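Local coordinates for protein vanadium-dependent bromoperoxidase (Corallina officinalis, PDB 1QHB) that uses vanadate and hydrogen peroxide to oxidise bromide and so brominate organic substrates, working as a dodecamer, at residues A[171-176]-A[318-323]. Residues are numbered along the deposited sequence; the frame is centred on the assembly and turned at random.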
loop_
_atom_site.group_PDB
_atom_site.type_symbol
_atom_site.label_atom_id
_atom_site.label_comp_id
_atom_site.label_asym_id
_atom_site.label_seq_id
_atom_site.Cartn_x
_atom_site.Cartn_y
_atom_site.Cartn_z
ATOM N N ILE A 171 -63.625 -22.613 8.379
ATOM C CA ILE A 171 -63.641 -23.102 9.742
ATOM C C ILE A 171 -63.038 -22.038 10.652
ATOM O O ILE A 171 -62.009 -21.426 10.318
ATOM C CB ILE A 171 -62.812 -24.394 9.811
ATOM C CG1 ILE A 171 -63.628 -25.507 9.126
ATOM C CG2 ILE A 171 -62.512 -24.802 11.240
ATOM C CD1 ILE A 171 -62.960 -26.859 9.088
ATOM N N GLU A 172 -63.628 -21.836 11.834
ATOM C CA GLU A 172 -63.148 -20.895 12.794
ATOM C C GLU A 172 -62.042 -21.441 13.674
ATOM O O GLU A 172 -62.182 -22.520 14.238
ATOM C CB GLU A 172 -64.277 -20.410 13.752
ATOM C CG GLU A 172 -65.388 -19.770 12.941
ATOM C CD GLU A 172 -66.498 -19.167 13.769
ATOM O OE1 GLU A 172 -66.385 -18.980 14.993
ATOM O OE2 GLU A 172 -67.520 -18.801 13.165
ATOM N N PHE A 173 -60.982 -20.658 13.866
ATOM C CA PHE A 173 -59.904 -21.100 14.748
ATOM C C PHE A 173 -60.403 -21.522 16.127
ATOM O O PHE A 173 -60.010 -22.553 16.676
ATOM C CB PHE A 173 -58.908 -19.951 14.944
ATOM C CG PHE A 173 -58.082 -19.712 13.710
ATOM C CD1 PHE A 173 -57.156 -20.665 13.327
ATOM C CD2 PHE A 173 -58.238 -18.570 12.957
ATOM C CE1 PHE A 173 -56.389 -20.478 12.187
ATOM C CE2 PHE A 173 -57.430 -18.369 11.841
ATOM C CZ PHE A 173 -56.537 -19.317 11.452
ATOM N N SER A 174 -61.323 -20.771 16.733
ATOM C CA SER A 174 -61.834 -21.115 18.042
ATOM C C SER A 174 -62.707 -22.354 18.055
ATOM O O SER A 174 -63.159 -22.728 19.139
ATOM C CB SER A 174 -62.648 -19.923 18.593
ATOM O OG SER A 174 -61.787 -18.862 18.948
ATOM N N GLU A 175 -63.031 -22.971 16.953
ATOM C CA GLU A 175 -63.896 -24.125 16.872
ATOM C C GLU A 175 -63.236 -25.352 16.289
ATOM O O GLU A 175 -63.926 -26.241 15.791
ATOM C CB GLU A 175 -65.116 -23.759 15.994
ATOM C CG GLU A 175 -65.969 -22.725 16.727
ATOM C CD GLU A 175 -67.266 -22.372 16.011
ATOM O OE1 GLU A 175 -67.342 -22.535 14.783
ATOM O OE2 GLU A 175 -68.199 -21.894 16.701
ATOM N N PHE A 176 -61.911 -25.424 16.337
ATOM C CA PHE A 176 -61.177 -26.574 15.835
ATOM C C PHE A 176 -61.552 -27.836 16.608
ATOM O O PHE A 176 -61.497 -28.949 16.095
ATOM C CB PHE A 176 -59.672 -26.335 16.011
ATOM C CG PHE A 176 -58.957 -25.735 14.851
ATOM C CD1 PHE A 176 -59.589 -24.909 13.946
ATOM C CD2 PHE A 176 -57.593 -25.972 14.692
ATOM C CE1 PHE A 176 -58.928 -24.355 12.861
ATOM C CE2 PHE A 176 -56.923 -25.433 13.623
ATOM C CZ PHE A 176 -57.576 -24.620 12.722
ATOM N N ARG A 318 -63.935 -7.721 11.014
ATOM C CA ARG A 318 -64.064 -8.441 12.282
ATOM C C ARG A 318 -62.689 -8.918 12.735
ATOM O O ARG A 318 -61.723 -8.954 11.932
ATOM C CB ARG A 318 -65.072 -9.560 12.034
ATOM C CG ARG A 318 -64.503 -10.618 11.078
ATOM C CD ARG A 318 -65.573 -11.667 10.754
ATOM N NE ARG A 318 -65.064 -12.732 9.931
ATOM C CZ ARG A 318 -65.779 -13.661 9.332
ATOM N NH1 ARG A 318 -67.103 -13.638 9.508
ATOM N NH2 ARG A 318 -65.181 -14.621 8.634
ATOM N N LEU A 319 -62.585 -9.233 14.023
ATOM C CA LEU A 319 -61.336 -9.818 14.539
ATOM C C LEU A 319 -61.101 -11.085 13.748
ATOM O O LEU A 319 -62.112 -11.739 13.437
ATOM C CB LEU A 319 -61.466 -10.119 16.045
ATOM C CG LEU A 319 -61.572 -8.841 16.888
ATOM C CD1 LEU A 319 -61.963 -9.208 18.321
ATOM C CD2 LEU A 319 -60.295 -8.002 16.866
ATOM N N ILE A 320 -59.880 -11.469 13.441
ATOM C CA ILE A 320 -59.657 -12.699 12.696
ATOM C C ILE A 320 -60.443 -13.849 13.303
ATOM O O ILE A 320 -60.231 -14.315 14.422
ATOM C CB ILE A 320 -58.157 -13.039 12.544
ATOM C CG1 ILE A 320 -57.506 -11.939 11.656
ATOM C CG2 ILE A 320 -57.971 -14.402 11.915
ATOM C CD1 ILE A 320 -55.969 -11.983 11.836
ATOM N N ARG A 321 -61.241 -14.531 12.483
ATOM C CA ARG A 321 -62.090 -15.639 12.911
ATOM C C ARG A 321 -61.867 -16.960 12.224
ATOM O O ARG A 321 -61.835 -18.045 12.816
ATOM C CB ARG A 321 -63.512 -15.122 12.499
ATOM C CG ARG A 321 -64.584 -15.496 13.459
ATOM C CD ARG A 321 -65.924 -14.755 13.252
ATOM N NE ARG A 321 -66.834 -15.411 14.200
ATOM C CZ ARG A 321 -66.823 -15.117 15.510
ATOM N NH1 ARG A 321 -66.104 -14.158 16.119
ATOM N NH2 ARG A 321 -67.672 -15.855 16.244
ATOM N N THR A 322 -61.790 -16.902 10.882
ATOM C CA THR A 322 -61.632 -18.116 10.114
ATOM C C THR A 322 -60.240 -18.174 9.484
ATOM O O THR A 322 -59.543 -17.165 9.390
ATOM C CB THR A 322 -62.659 -18.222 8.975
ATOM O OG1 THR A 322 -62.591 -17.019 8.181
ATOM C CG2 THR A 322 -64.107 -18.229 9.493
ATOM N N ILE A 323 -59.878 -19.364 9.022
ATOM C CA ILE A 323 -58.652 -19.542 8.241
ATOM C C ILE A 323 -58.633 -18.562 7.077
ATOM O O ILE A 323 -57.611 -17.916 6.843
ATOM C CB ILE A 323 -58.583 -21.001 7.773
ATOM C CG1 ILE A 323 -58.223 -21.838 9.018
ATOM C CG2 ILE A 323 -57.572 -21.214 6.659
ATOM C CD1 ILE A 323 -58.165 -23.306 8.738
HETATM O O HOH W 1 -61.966 -17.943 15.672
#
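Phe-173 N donates to Arg-321 O at 2.9 Å and Ile-323 N to Ile-171 O at 3.2 Å, showing how a single beta bridge can join distant parts of a chain: the loop with its short 3-10 turn after helix 153-167, and the loop leading into helix 323-332. Between these bonds Glu-172 and Thr-322 face each other as a non-hydrogen-bonded antiparallel pair. Arg-321 O also accepts a hydrogen bond from a water, which in turn accepts one from Ser-174 N. On the tightly packed side, the Phe-173 ring stands obliquely beside the backbone and crosses the Ile-323 side chain at about a right angle, CZ 3.9 Å from Ile-323 CG1; Tyr-236 stacks on this ring. The other side is looser. With CG anti to its carbonyl carbon (chi1 -59°), partly exposed Glu-172 sets CG 4.0 Å from Thr-322 CG2 and runs alongside Arg-321, likewise partly exposed. Its OE1 stays 3.6 Å from Arg-321 NH2, well out of the guanidinium plane, a long salt bridge of charges alone; the guanidinium's firmer partner is Glu-516 O, through NH1. Cutting Glu-172 back to an alanine is likely to leave Arg-321 without this countercharge and a gap beside the Thr-322 methyl. Thr-322 takes the helix N-cap position, its OG1 weakly bonded to Asp-325 N: an isolated antiparallel bridge leading into a helix N-terminus.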